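Local coordinates for ribosomal RNA small subunit methyltransferase E (Legionella pneumophila, PDB 5O95), which probably methylates the N3 position of a specific uridine in 16S ribosomal RNA, with S-adenosyl-L-methionine as the methyl donor, at residues 43-48 with 67-72; 105-110 with 233-238; 111-116 with 160-165; 136-141 with 151-156. One frame throughout, in Å; residues are numbered along the deposited sequence. Where two conformers were deposited one is given.

Contact 1 (43-48 with 67-72)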
loop_
_atom_site.group_PDB
_atom_site.type_symbol
_atom_site.label_atom_id
_atom_site.label_comp_id
_atom_site.label_asym_id
_atom_site.label_seq_id
_atom_site.Cartn_x
_atom_site.Cartn_y
_atom_site.Cartn_z
ATOM N N LEU B 43 -5.254 -18.921 22.041
ATOM C CA LEU B 43 -5.819 -17.784 21.332
ATOM C C LEU B 43 -5.627 -16.548 22.190
ATOM O O LEU B 43 -5.623 -16.623 23.419
ATOM C CB LEU B 43 -7.351 -17.909 21.146
ATOM C CG LEU B 43 -7.943 -18.967 20.226
ATOM C CD1 LEU B 43 -9.459 -19.004 20.354
ATOM C CD2 LEU B 43 -7.547 -18.650 18.800
ATOM N N THR B 44 -5.495 -15.408 21.538
ATOM C CA THR B 44 -5.516 -14.116 22.205
ATOM C C THR B 44 -6.789 -13.432 21.755
ATOM O O THR B 44 -6.913 -13.065 20.585
ATOM C CB THR B 44 -4.300 -13.274 21.829
ATOM O OG1 THR B 44 -3.088 -13.937 22.221
ATOM C CG2 THR B 44 -4.374 -11.901 22.518
ATOM N N LEU B 45 -7.765 -13.312 22.648
ATOM C CA LEU B 45 -8.939 -12.522 22.321
ATOM C C LEU B 45 -8.650 -11.069 22.654
ATOM O O LEU B 45 -7.844 -10.769 23.526
ATOM C CB LEU B 45 -10.145 -12.979 23.141
ATOM C CG LEU B 45 -10.301 -14.491 23.166
ATOM C CD1 LEU B 45 -11.458 -14.882 24.107
ATOM C CD2 LEU B 45 -10.504 -15.064 21.763
ATOM N N PHE B 46 -9.294 -10.158 21.935
ATOM C CA PHE B 46 -9.264 -8.766 22.345
ATOM C C PHE B 46 -10.651 -8.190 22.128
ATOM O O PHE B 46 -11.425 -8.685 21.305
ATOM C CB PHE B 46 -8.183 -7.962 21.607
ATOM C CG PHE B 46 -8.412 -7.884 20.121
ATOM C CD1 PHE B 46 -8.055 -8.953 19.316
ATOM C CD2 PHE B 46 -9.025 -6.772 19.558
ATOM C CE1 PHE B 46 -8.276 -8.907 17.932
ATOM C CE2 PHE B 46 -9.246 -6.721 18.166
ATOM C CZ PHE B 46 -8.891 -7.796 17.376
ATOM N N ASN B 47 -10.962 -7.133 22.878
ATOM C CA ASN B 47 -12.351 -6.714 23.047
ATOM C C ASN B 47 -12.662 -5.344 22.455
ATOM O O ASN B 47 -13.772 -4.826 22.652
ATOM C CB ASN B 47 -12.773 -6.789 24.524
ATOM C CG ASN B 47 -12.134 -5.709 25.388
ATOM O OD1 ASN B 47 -11.180 -5.035 24.983
ATOM N ND2 ASN B 47 -12.630 -5.586 26.630
ATOM N N GLY B 48 -11.739 -4.771 21.677
ATOM C CA GLY B 48 -11.928 -3.435 21.158
ATOM C C GLY B 48 -11.699 -2.327 22.152
ATOM O O GLY B 48 -11.852 -1.160 21.797
ATOM N N VAL B 67 -13.818 -21.407 25.015
ATOM C CA VAL B 67 -12.447 -21.070 25.378
ATOM C C VAL B 67 -12.390 -20.696 26.850
ATOM O O VAL B 67 -13.316 -20.097 27.402
ATOM C CB VAL B 67 -11.834 -19.966 24.489
ATOM C CG1 VAL B 67 -12.067 -20.298 23.024
ATOM C CG2 VAL B 67 -12.372 -18.580 24.856
ATOM N N ARG B 68 -11.284 -21.052 27.484
ATOM C CA ARG B 68 -11.067 -20.765 28.892
ATOM C C ARG B 68 -10.123 -19.574 28.978
ATOM O O ARG B 68 -9.008 -19.625 28.452
ATOM C CB ARG B 68 -10.497 -21.997 29.596
ATOM C CG ARG B 68 -10.267 -21.812 31.097
ATOM C CD ARG B 68 -11.585 -21.611 31.861
ATOM N NE ARG B 68 -12.472 -22.767 31.753
ATOM C CZ ARG B 68 -13.614 -22.897 32.424
ATOM N NH1 ARG B 68 -14.009 -21.932 33.242
ATOM N NH2 ARG B 68 -14.366 -23.983 32.271
ATOM N N ILE B 69 -10.602 -18.484 29.576
ATOM C CA ILE B 69 -9.805 -17.277 29.747
ATOM C C ILE B 69 -8.821 -17.514 30.884
ATOM O O ILE B 69 -9.229 -17.773 32.025
ATOM C CB ILE B 69 -10.692 -16.064 30.072
ATOM C CG1 ILE B 69 -11.861 -15.932 29.092
ATOM C CG2 ILE B 69 -9.838 -14.803 30.134
ATOM C CD1 ILE B 69 -11.449 -15.601 27.722
ATOM N N ALA B 70 -7.525 -17.424 30.586
ATOM C CA ALA B 70 -6.511 -17.609 31.622
ATOM C C ALA B 70 -6.078 -16.296 32.261
ATOM O O ALA B 70 -5.852 -16.241 33.479
ATOM C CB ALA B 70 -5.287 -18.309 31.033
ATOM N N SER B 71 -5.929 -15.237 31.474
ATOM C CA SER B 71 -5.385 -14.003 32.015
ATOM C C SER B 71 -5.751 -12.853 31.090
ATOM O O SER B 71 -6.167 -13.055 29.940
ATOM C CB SER B 71 -3.875 -14.101 32.231
ATOM O OG SER B 71 -3.243 -14.237 30.968
ATOM N N VAL B 72 -5.666 -11.642 31.639
ATOM C CA VAL B 72 -6.069 -10.412 30.962
ATOM C C VAL B 72 -4.920 -9.417 31.043
ATOM O O VAL B 72 -4.254 -9.320 32.077
ATOM C CB VAL B 72 -7.337 -9.811 31.608
ATOM C CG1 VAL B 72 -7.868 -8.649 30.758
ATOM C CG2 VAL B 72 -8.403 -10.872 31.779
#
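Leu-45 and Val-67 point their ends at one another, CD1 of the leucine stopping 3.9 Å from CG2 of the valine, and the other side chains gather beside this meeting. Val-67 works as a fork. While CG2 serves Leu-45, its other methyl, CG1, lies 4.0 Å from CD1 of Leu-43, and there the two side chains cross at about a right angle. The division follows from chi1 of Val-67 (-49°), which sets CG1 opposite the carbonyl carbon and leaves CG2 between that carbon and the backbone N. CD1 of Leu-45 also meets Ile-69, 3.7 Å from Ile-69 CD1. The CB of Ile-69 does not aim straight at the other strand; a bent chain, with chi2 at -67°, brings its terminal methyl closer.

Strands 43-46 and 67-72 are not sheet neighbours. Strand 51-61 runs between them in the mixed sheet of the PUA domain, and the short segments cross at 78° with their axes 9.2 Å apart. So steep an angle shows how strongly the sheet coils, consistent with the barrel-like form of PUA domains, and it turns alternate residues of both strands into one apolar interior. Leu-21 of strand 20-22 packs on both Leu-45 and Val-67, and Ile-9 of strand 8-10 covers Leu-43 and Leu-45. Between Val-67 and Ile-69, Arg-68 projects the other way and forms a salt bridge with Glu-58. A little further on, Ala-70 and Ser-71 both face Thr-54 in a classic beta bulge.

Contact 2 (105-110 with 233-238); sequences LGVACI and TALSVL
Leu-105 lies against helix 233-238 along most of its side chain, beginning at CB, which is 4.0 Å from the CB of Leu-235. One bond further out, the partner changes: CG is 4.0 Å from Ser-236 OG. At the tip, CD1 lies against the serine, 3.7 Å from Ser-236 OG and 3.9 Å from Ser-236 CA. The chi1 of Leu-105, -94°, departs from a staggered value, a twist that accompanies this fit across two successive helical residues. Leu-235 meanwhile extends past Leu-105, and its CD1 comes 4.3 Å from Val-107 CB, a looser touch that reaches the entry to strand 109-114.

The turn joining helix 94-104 to that strand is a Schellman motif: Gly-106 has positive phi as its C-prime residue, and Val-107 N bonds to Ser-102 O. Contact 2 joins this turn, through Leu-105 and Val-107, to helix 227-242, the last helix of the SPOUT methyltransferase domain, which also takes part in the dimer. Ser-236 OG is bonded to Ile-232 O within its own helix and makes a hydrogen bond with Thr-233 OG1 of the second subunit, so the hydroxyl beside the leucine methyl has polar partners of its own. Leu-105 itself packs on Thr-229 of the second subunit.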
loop_
_atom_site.group_PDB
_atom_site.type_symbol
_atom_site.label_atom_id
_atom_site.label_comp_id
_atom_site.label_asym_id
_atom_site.label_seq_id
_atom_site.Cartn_x
_atom_site.Cartn_y
_atom_site.Cartn_z
ATOM N N LEU B 105 -2.401 0.779 9.258
ATOM C CA LEU B 105 -1.678 2.029 9.447
ATOM C C LEU B 105 -2.223 2.854 10.594
ATOM O O LEU B 105 -1.837 4.015 10.740
ATOM C CB LEU B 105 -1.648 2.849 8.137
ATOM C CG LEU B 105 -0.419 2.644 7.266
ATOM C CD1 LEU B 105 0.837 3.104 8.034
ATOM C CD2 LEU B 105 -0.261 1.198 6.890
ATOM N N GLY B 106 -3.096 2.269 11.428
ATOM C CA GLY B 106 -3.543 2.926 12.638
ATOM C C GLY B 106 -4.596 3.996 12.475
ATOM O O GLY B 106 -4.783 4.800 13.387
ATOM N N VAL B 107 -5.283 4.046 11.332
ATOM C CA VAL B 107 -6.292 5.082 11.140
ATOM C C VAL B 107 -7.279 5.015 12.303
ATOM O O VAL B 107 -7.598 3.937 12.804
ATOM C CB VAL B 107 -6.973 4.875 9.777
ATOM C CG1 VAL B 107 -8.001 3.724 9.852
ATOM C CG2 VAL B 107 -7.625 6.162 9.268
ATOM N N ALA B 108 -7.742 6.185 12.748
ATOM C CA ALA B 108 -8.669 6.256 13.868
ATOM C C ALA B 108 -10.121 6.175 13.418
ATOM O O ALA B 108 -10.955 5.609 14.135
ATOM C CB ALA B 108 -8.446 7.567 14.628
ATOM N N CYS B 109 -10.431 6.706 12.239
ATOM C CA CYS B 109 -11.803 6.845 11.763
ATOM C C CYS B 109 -11.772 6.831 10.245
ATOM O O CYS B 109 -10.862 7.401 9.646
ATOM C CB CYS B 109 -12.380 8.197 12.179
ATOM S SG CYS B 109 -14.182 8.286 12.068
ATOM N N ILE B 110 -12.776 6.203 9.635
ATOM C CA ILE B 110 -12.878 6.115 8.179
ATOM C C ILE B 110 -14.294 6.501 7.779
ATOM O O ILE B 110 -15.250 5.911 8.286
ATOM C CB ILE B 110 -12.594 4.692 7.660
ATOM C CG1 ILE B 110 -11.259 4.172 8.170
ATOM C CG2 ILE B 110 -12.600 4.695 6.119
ATOM C CD1 ILE B 110 -11.145 2.665 8.106
ATOM N N THR B 233 -0.222 5.645 1.243
ATOM C CA THR B 233 0.941 6.523 1.272
ATOM C C THR B 233 0.716 7.725 2.187
ATOM O O THR B 233 1.605 8.105 2.965
ATOM C CB THR B 233 1.225 6.999 -0.173
ATOM O OG1 THR B 233 1.585 5.852 -0.965
ATOM C CG2 THR B 233 2.331 8.049 -0.219
ATOM N N ALA B 234 -0.464 8.340 2.117
ATOM C CA ALA B 234 -0.734 9.501 2.955
ATOM C C ALA B 234 -0.740 9.115 4.431
ATOM O O ALA B 234 -0.157 9.811 5.268
ATOM C CB ALA B 234 -2.091 10.110 2.574
ATOM N N LEU B 235 -1.412 8.014 4.763
ATOM C CA LEU B 235 -1.429 7.569 6.153
ATOM C C LEU B 235 -0.027 7.266 6.657
ATOM O O LEU B 235 0.312 7.595 7.802
ATOM C CB LEU B 235 -2.317 6.345 6.317
ATOM C CG LEU B 235 -3.807 6.604 6.106
ATOM C CD1 LEU B 235 -4.573 5.348 6.293
ATOM C CD2 LEU B 235 -4.290 7.674 7.058
ATOM N N SER B 236 0.806 6.643 5.817
ATOM C CA SER B 236 2.183 6.347 6.230
ATOM C C SER B 236 2.958 7.628 6.497
ATOM O O SER B 236 3.698 7.734 7.482
ATOM C CB SER B 236 2.888 5.548 5.125
ATOM O OG SER B 236 2.275 4.304 4.840
ATOM N N VAL B 237 2.837 8.601 5.592
ATOM C CA VAL B 237 3.591 9.835 5.749
ATOM C C VAL B 237 3.099 10.610 6.962
ATOM O O VAL B 237 3.898 11.130 7.745
ATOM C CB VAL B 237 3.521 10.676 4.460
ATOM C CG1 VAL B 237 4.141 12.044 4.697
ATOM C CG2 VAL B 237 4.209 9.956 3.306
ATOM N N LEU B 238 1.775 10.659 7.166
ATOM C CA LEU B 238 1.235 11.382 8.314
ATOM C C LEU B 238 1.589 10.696 9.630
ATOM O O LEU B 238 1.942 11.368 10.597
ATOM C CB LEU B 238 -0.286 11.515 8.181
ATOM C CG LEU B 238 -0.726 12.374 6.995
ATOM C CD1 LEU B 238 -2.250 12.311 6.866
ATOM C CD2 LEU B 238 -0.249 13.812 7.161
#

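Contact 3 (111-116 with 160-165); sequences TPLITE and DQFVRE
The ring of Phe-162 meets Thr-111 at its edge, where OG1 lies near the ring plane and 4.1 Å from CE1. At this distance from a ring carbon it is a van der Waals contact; the polar partner of OG1 is His-84 NE2, and that imidazole also makes an edge-to-face stack with the phenylalanine. A second flat group, the guanidinium of Arg-164, has Gln-161 CA 3.5 Å above one face, offset toward the rim.

Leu-113 approaches Phe-162 nearer its root, its CD1 stopping 3.8 Å from the phenylalanine CB, and the two side chains cross at about a right angle. With CG of Phe-162 opposite the backbone N (chi1 -177°), the ring extends beyond that point to Thr-111. Helix 159-165, which directly follows edge strand 152-158, thus lies on the parallel sheet of the SPOUT domain over strand 109-114. Ile-195 of strand 191-196 joins the same apolar layer, touching Leu-113, Phe-162 and Val-163.

Beyond the sheet-facing side of the helix, Gln-161 NE2 donates to Glu-165 OE2 over 2.9 Å at a nearly straight 168°. The glutamate oxygen lies in the amide plane but receives the bond from above its carboxylate.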
loop_
_atom_site.group_PDB
_atom_site.type_symbol
_atom_site.label_atom_id
_atom_site.label_comp_id
_atom_site.label_asym_id
_atom_site.label_seq_id
_atom_site.Cartn_x
_atom_site.Cartn_y
_atom_site.Cartn_z
ATOM N N THR B 111 -14.424 7.438 6.838
ATOM C CA THR B 111 -15.721 7.785 6.246
ATOM C C THR B 111 -15.697 7.501 4.750
ATOM O O THR B 111 -14.871 8.087 4.033
ATOM C CB THR B 111 -16.062 9.267 6.476
ATOM O OG1 THR B 111 -16.212 9.518 7.877
ATOM C CG2 THR B 111 -17.363 9.642 5.741
ATOM N N PRO B 112 -16.542 6.615 4.232
ATOM C CA PRO B 112 -16.695 6.520 2.773
ATOM C C PRO B 112 -17.298 7.820 2.271
ATOM O O PRO B 112 -18.259 8.333 2.837
ATOM C CB PRO B 112 -17.657 5.336 2.592
ATOM C CG PRO B 112 -17.586 4.568 3.915
ATOM C CD PRO B 112 -17.365 5.628 4.946
ATOM N N LEU B 113 -16.700 8.376 1.222
ATOM C CA LEU B 113 -17.031 9.712 0.763
ATOM C C LEU B 113 -17.646 9.636 -0.626
ATOM O O LEU B 113 -17.178 8.883 -1.481
ATOM C CB LEU B 113 -15.763 10.572 0.722
ATOM C CG LEU B 113 -15.934 12.083 0.565
ATOM C CD1 LEU B 113 -16.708 12.685 1.749
ATOM C CD2 LEU B 113 -14.575 12.742 0.415
ATOM N N ILE B 114 -18.698 10.418 -0.846
ATOM C CA ILE B 114 -19.309 10.566 -2.165
ATOM C C ILE B 114 -18.991 11.967 -2.641
ATOM O O ILE B 114 -19.272 12.947 -1.940
ATOM C CB ILE B 114 -20.826 10.319 -2.112
ATOM C CG1 ILE B 114 -21.101 8.970 -1.439
ATOM C CG2 ILE B 114 -21.397 10.367 -3.518
ATOM C CD1 ILE B 114 -22.548 8.803 -0.986
ATOM N N THR B 115 -18.362 12.061 -3.815
ATOM C CA THR B 115 -17.989 13.321 -4.425
ATOM C C THR B 115 -18.494 13.319 -5.857
ATOM O O THR B 115 -18.972 12.300 -6.369
ATOM C CB THR B 115 -16.468 13.547 -4.399
ATOM O OG1 THR B 115 -15.854 12.812 -5.462
ATOM C CG2 THR B 115 -15.873 13.103 -3.073
ATOM N N GLU B 116 -18.365 14.484 -6.499
ATOM C CA GLU B 116 -19.010 14.717 -7.788
ATOM C C GLU B 116 -18.437 13.812 -8.872
ATOM O O GLU B 116 -19.173 13.339 -9.748
ATOM C CB GLU B 116 -18.870 16.192 -8.161
ATOM C CG GLU B 116 -19.513 16.593 -9.477
ATOM C CD GLU B 116 -19.466 18.099 -9.717
ATOM O OE1 GLU B 116 -20.086 18.854 -8.937
ATOM O OE2 GLU B 116 -18.797 18.528 -10.679
ATOM N N ASP B 160 -19.947 17.740 1.027
ATOM C CA ASP B 160 -20.369 18.946 1.731
ATOM C C ASP B 160 -20.681 18.662 3.196
ATOM O O ASP B 160 -20.317 19.451 4.076
ATOM C CB ASP B 160 -21.548 19.630 1.028
ATOM C CG ASP B 160 -22.774 18.751 0.928
ATOM O OD1 ASP B 160 -22.682 17.529 1.149
ATOM O OD2 ASP B 160 -23.851 19.297 0.614
ATOM N N GLN B 161 -21.352 17.543 3.478
ATOM C CA GLN B 161 -21.559 17.158 4.872
ATOM C C GLN B 161 -20.236 16.900 5.579
ATOM O O GLN B 161 -20.059 17.286 6.740
ATOM C CB GLN B 161 -22.459 15.926 4.970
ATOM C CG GLN B 161 -22.723 15.524 6.407
ATOM C CD GLN B 161 -23.793 14.462 6.544
ATOM O OE1 GLN B 161 -24.281 13.922 5.554
ATOM N NE2 GLN B 161 -24.157 14.152 7.784
ATOM N N PHE B 162 -19.285 16.254 4.901
ATOM C CA PHE B 162 -18.025 15.944 5.564
ATOM C C PHE B 162 -17.275 17.210 5.962
ATOM O O PHE B 162 -16.787 17.323 7.091
ATOM C CB PHE B 162 -17.141 15.041 4.708
ATOM C CG PHE B 162 -15.883 14.646 5.400
ATOM C CD1 PHE B 162 -15.860 13.556 6.254
ATOM C CD2 PHE B 162 -14.723 15.387 5.223
ATOM C CE1 PHE B 162 -14.690 13.202 6.913
ATOM C CE2 PHE B 162 -13.557 15.043 5.882
ATOM C CZ PHE B 162 -13.542 13.952 6.729
ATOM N N VAL B 163 -17.155 18.172 5.043
ATOM C CA VAL B 163 -16.417 19.379 5.395
ATOM C C VAL B 163 -17.171 20.222 6.423
ATOM O O VAL B 163 -16.549 20.897 7.253
ATOM C CB VAL B 163 -15.979 20.173 4.149
ATOM C CG1 VAL B 163 -15.248 19.252 3.174
ATOM C CG2 VAL B 163 -17.159 20.873 3.485
ATOM N N ARG B 164 -18.508 20.183 6.407
ATOM C CA ARG B 164 -19.277 20.969 7.366
ATOM C C ARG B 164 -19.052 20.461 8.788
ATOM O O ARG B 164 -18.941 21.257 9.729
ATOM C CB ARG B 164 -20.760 20.953 6.982
ATOM C CG ARG B 164 -21.722 20.927 8.161
ATOM C CD ARG B 164 -23.137 21.315 7.737
ATOM N NE ARG B 164 -23.544 20.669 6.491
ATOM C CZ ARG B 164 -24.200 19.516 6.424
ATOM N NH1 ARG B 164 -24.532 18.873 7.536
ATOM N NH2 ARG B 164 -24.525 19.006 5.242
ATOM N N GLU B 165 -18.925 19.146 8.951
ATOM C CA GLU B 165 -18.850 18.534 10.272
ATOM C C GLU B 165 -17.431 18.349 10.791
ATOM O O GLU B 165 -17.260 18.107 11.993
ATOM C CB GLU B 165 -19.543 17.169 10.260
ATOM C CG GLU B 165 -21.022 17.248 9.936
ATOM C CD GLU B 165 -21.670 15.882 9.829
ATOM O OE1 GLU B 165 -20.943 14.868 9.745
ATOM O OE2 GLU B 165 -22.913 15.826 9.821
#

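Contact 4 (136-141 with 151-156)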
loop_
_atom_site.group_PDB
_atom_site.type_symbol
_atom_site.label_atom_id
_atom_site.label_comp_id
_atom_site.label_asym_id
_atom_site.label_seq_id
_atom_site.Cartn_x
_atom_site.Cartn_y
_atom_site.Cartn_z
ATOM N N ASN B 136 -16.184 -5.909 8.806
ATOM C CA ASN B 136 -15.520 -7.186 9.042
ATOM C C ASN B 136 -14.079 -7.180 8.530
ATOM O O ASN B 136 -13.209 -7.787 9.148
ATOM C CB ASN B 136 -16.365 -8.365 8.545
ATOM C CG ASN B 136 -17.537 -8.676 9.482
ATOM O OD1 ASN B 136 -17.506 -8.295 10.654
ATOM N ND2 ASN B 136 -18.548 -9.375 8.981
ATOM N N ILE B 137 -13.799 -6.472 7.432
ATOM C CA ILE B 137 -12.417 -6.356 6.961
ATOM C C ILE B 137 -11.561 -5.592 7.958
ATOM O O ILE B 137 -10.401 -5.950 8.210
ATOM C CB ILE B 137 -12.420 -5.689 5.581
ATOM C CG1 ILE B 137 -12.980 -6.670 4.581
ATOM C CG2 ILE B 137 -11.012 -5.242 5.175
ATOM C CD1 ILE B 137 -13.353 -6.016 3.240
ATOM N N ILE B 138 -12.109 -4.515 8.530
ATOM C CA ILE B 138 -11.368 -3.751 9.527
ATOM C C ILE B 138 -11.090 -4.607 10.752
ATOM O O ILE B 138 -9.972 -4.621 11.280
ATOM C CB ILE B 138 -12.140 -2.477 9.884
ATOM C CG1 ILE B 138 -12.188 -1.535 8.667
ATOM C CG2 ILE B 138 -11.577 -1.831 11.119
ATOM C CD1 ILE B 138 -13.163 -0.408 8.865
ATOM N N ILE B 139 -12.102 -5.351 11.211
ATOM C CA ILE B 139 -11.893 -6.215 12.381
ATOM C C ILE B 139 -10.814 -7.250 12.091
ATOM O O ILE B 139 -9.899 -7.475 12.908
ATOM C CB ILE B 139 -13.216 -6.873 12.806
ATOM C CG1 ILE B 139 -14.103 -5.835 13.480
ATOM C CG2 ILE B 139 -12.945 -7.970 13.846
ATOM C CD1 ILE B 139 -15.589 -6.263 13.623
ATOM N N GLY B 140 -10.879 -7.864 10.904
ATOM C CA GLY B 140 -9.869 -8.829 10.518
ATOM C C GLY B 140 -8.483 -8.213 10.489
ATOM O O GLY B 140 -7.504 -8.840 10.896
ATOM N N ALA B 141 -8.386 -6.967 10.016
ATOM C CA ALA B 141 -7.084 -6.305 9.955
ATOM C C ALA B 141 -6.554 -5.982 11.353
ATOM O O ALA B 141 -5.341 -6.044 11.593
ATOM C CB ALA B 141 -7.177 -5.040 9.090
ATOM N N PRO B 151 -11.019 0.779 14.517
ATOM C CA PRO B 151 -11.277 2.121 13.982
ATOM C C PRO B 151 -12.770 2.352 13.852
ATOM O O PRO B 151 -13.538 1.423 13.608
ATOM C CB PRO B 151 -10.632 2.095 12.580
ATOM C CG PRO B 151 -9.849 0.854 12.469
ATOM C CD PRO B 151 -10.141 -0.039 13.676
ATOM N N GLU B 152 -13.177 3.611 14.011
ATOM C CA GLU B 152 -14.564 3.979 13.763
ATOM C C GLU B 152 -14.825 3.971 12.262
ATOM O O GLU B 152 -14.075 4.567 11.486
ATOM C CB GLU B 152 -14.841 5.369 14.342
ATOM C CG GLU B 152 -16.294 5.819 14.214
ATOM C CD GLU B 152 -16.552 7.167 14.868
ATOM O OE1 GLU B 152 -15.601 7.764 15.414
ATOM O OE2 GLU B 152 -17.709 7.630 14.836
ATOM N N LEU B 153 -15.883 3.275 11.842
ATOM C CA LEU B 153 -16.308 3.269 10.449
ATOM C C LEU B 153 -17.592 4.079 10.421
ATOM O O LEU B 153 -18.593 3.690 11.031
ATOM C CB LEU B 153 -16.518 1.848 9.931
ATOM C CG LEU B 153 -17.149 1.722 8.533
ATOM C CD1 LEU B 153 -16.298 2.412 7.490
ATOM C CD2 LEU B 153 -17.320 0.249 8.166
ATOM N N ARG B 154 -17.537 5.235 9.780
ATOM C CA ARG B 154 -18.665 6.147 9.744
ATOM C C ARG B 154 -19.548 5.854 8.541
ATOM O O ARG B 154 -19.111 5.279 7.547
ATOM C CB ARG B 154 -18.167 7.590 9.666
ATOM C CG ARG B 154 -17.450 8.068 10.904
ATOM C CD ARG B 154 -18.407 8.721 11.873
ATOM N NE ARG B 154 -17.700 9.565 12.829
ATOM C CZ ARG B 154 -17.474 10.863 12.656
ATOM N NH1 ARG B 154 -17.904 11.476 11.559
ATOM N NH2 ARG B 154 -16.818 11.552 13.579
ATOM N N GLN B 155 -20.809 6.255 8.652
ATOM C CA GLN B 155 -21.734 6.125 7.533
ATOM C C GLN B 155 -21.264 6.994 6.364
ATOM O O GLN B 155 -20.711 8.080 6.580
ATOM C CB GLN B 155 -23.130 6.547 7.976
ATOM C CG GLN B 155 -23.780 5.560 8.919
ATOM C CD GLN B 155 -23.956 4.195 8.287
ATOM O OE1 GLN B 155 -24.414 4.076 7.145
ATOM N NE2 GLN B 155 -23.582 3.156 9.021
ATOM N N PRO B 156 -21.452 6.547 5.120
ATOM C CA PRO B 156 -21.045 7.372 3.975
ATOM C C PRO B 156 -21.758 8.717 3.978
ATOM O O PRO B 156 -22.923 8.825 4.366
ATOM C CB PRO B 156 -21.453 6.528 2.764
ATOM C CG PRO B 156 -21.459 5.120 3.274
ATOM C CD PRO B 156 -21.968 5.236 4.690
#
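Helix 136-141 passes the start of strand 152-153 at Ile-138 and Pro-151, whose CA atoms are 7.4 Å apart. Helix and strand belong to the beta-alpha-beta unit made by strand 109-114, helix 124-145 and strand 152-158, so this contact packs the connecting helix against the second of the two parallel strands it joins.

Ile-138 carries it from the helical side with two separate branches. Its CG2 methyl presses on the pyrrolidine ring of Pro-151, 3.4 Å from CD and 3.5 Å from CG. Both separations are shorter than ordinary carbon contacts, a mark of tight packing where the chain enters the strand. The two side chains slide past each other in opposite directions, and the methyl meets the ring at its CG-CD bond. The other branch of the isoleucine is extended (chi2 168°) and carries CD1 to within 4.2 Å of Leu-153 CB, a looser oblique crossing. Ile-110 of strand 109-114 and Met-99 of helix 94-104 also touch Ile-138, enclosing it between strands and helices.

Residues alternate along the strand. Glu-152 turns away from the helix and is tied to Arg-154 in a salt bridge, NE to OE2 at 2.8 Å. The carboxylate oxygen lies close to the guanidinium plane, whereas NE stands well above the plane of the carboxylate, 70° out of it.

Contacts 2, 3 and 4 belong to one parallel sheet, whereas contact 1 sits in the PUA domain; its nearest atoms are about 5 Å from contact 4 and about 17 Å from contact 3. Strand 109-114 relates the other three: the turn leading into it makes contact 2 and the strand itself contact 3. It also pairs with the strand of contact 4 through probable hydrogen bonds, Ile-110 N to Glu-152 O and Arg-154 N to Ile-110 O, each 2.8 Å. The S-adenosyl-L-methionine site, not occupied in this chain, is approached by two contacts: the Leu-113 side chain is about 6 Å from Gly-197, and that of Ser-236 about 8 Å from the side chain of Leu-220.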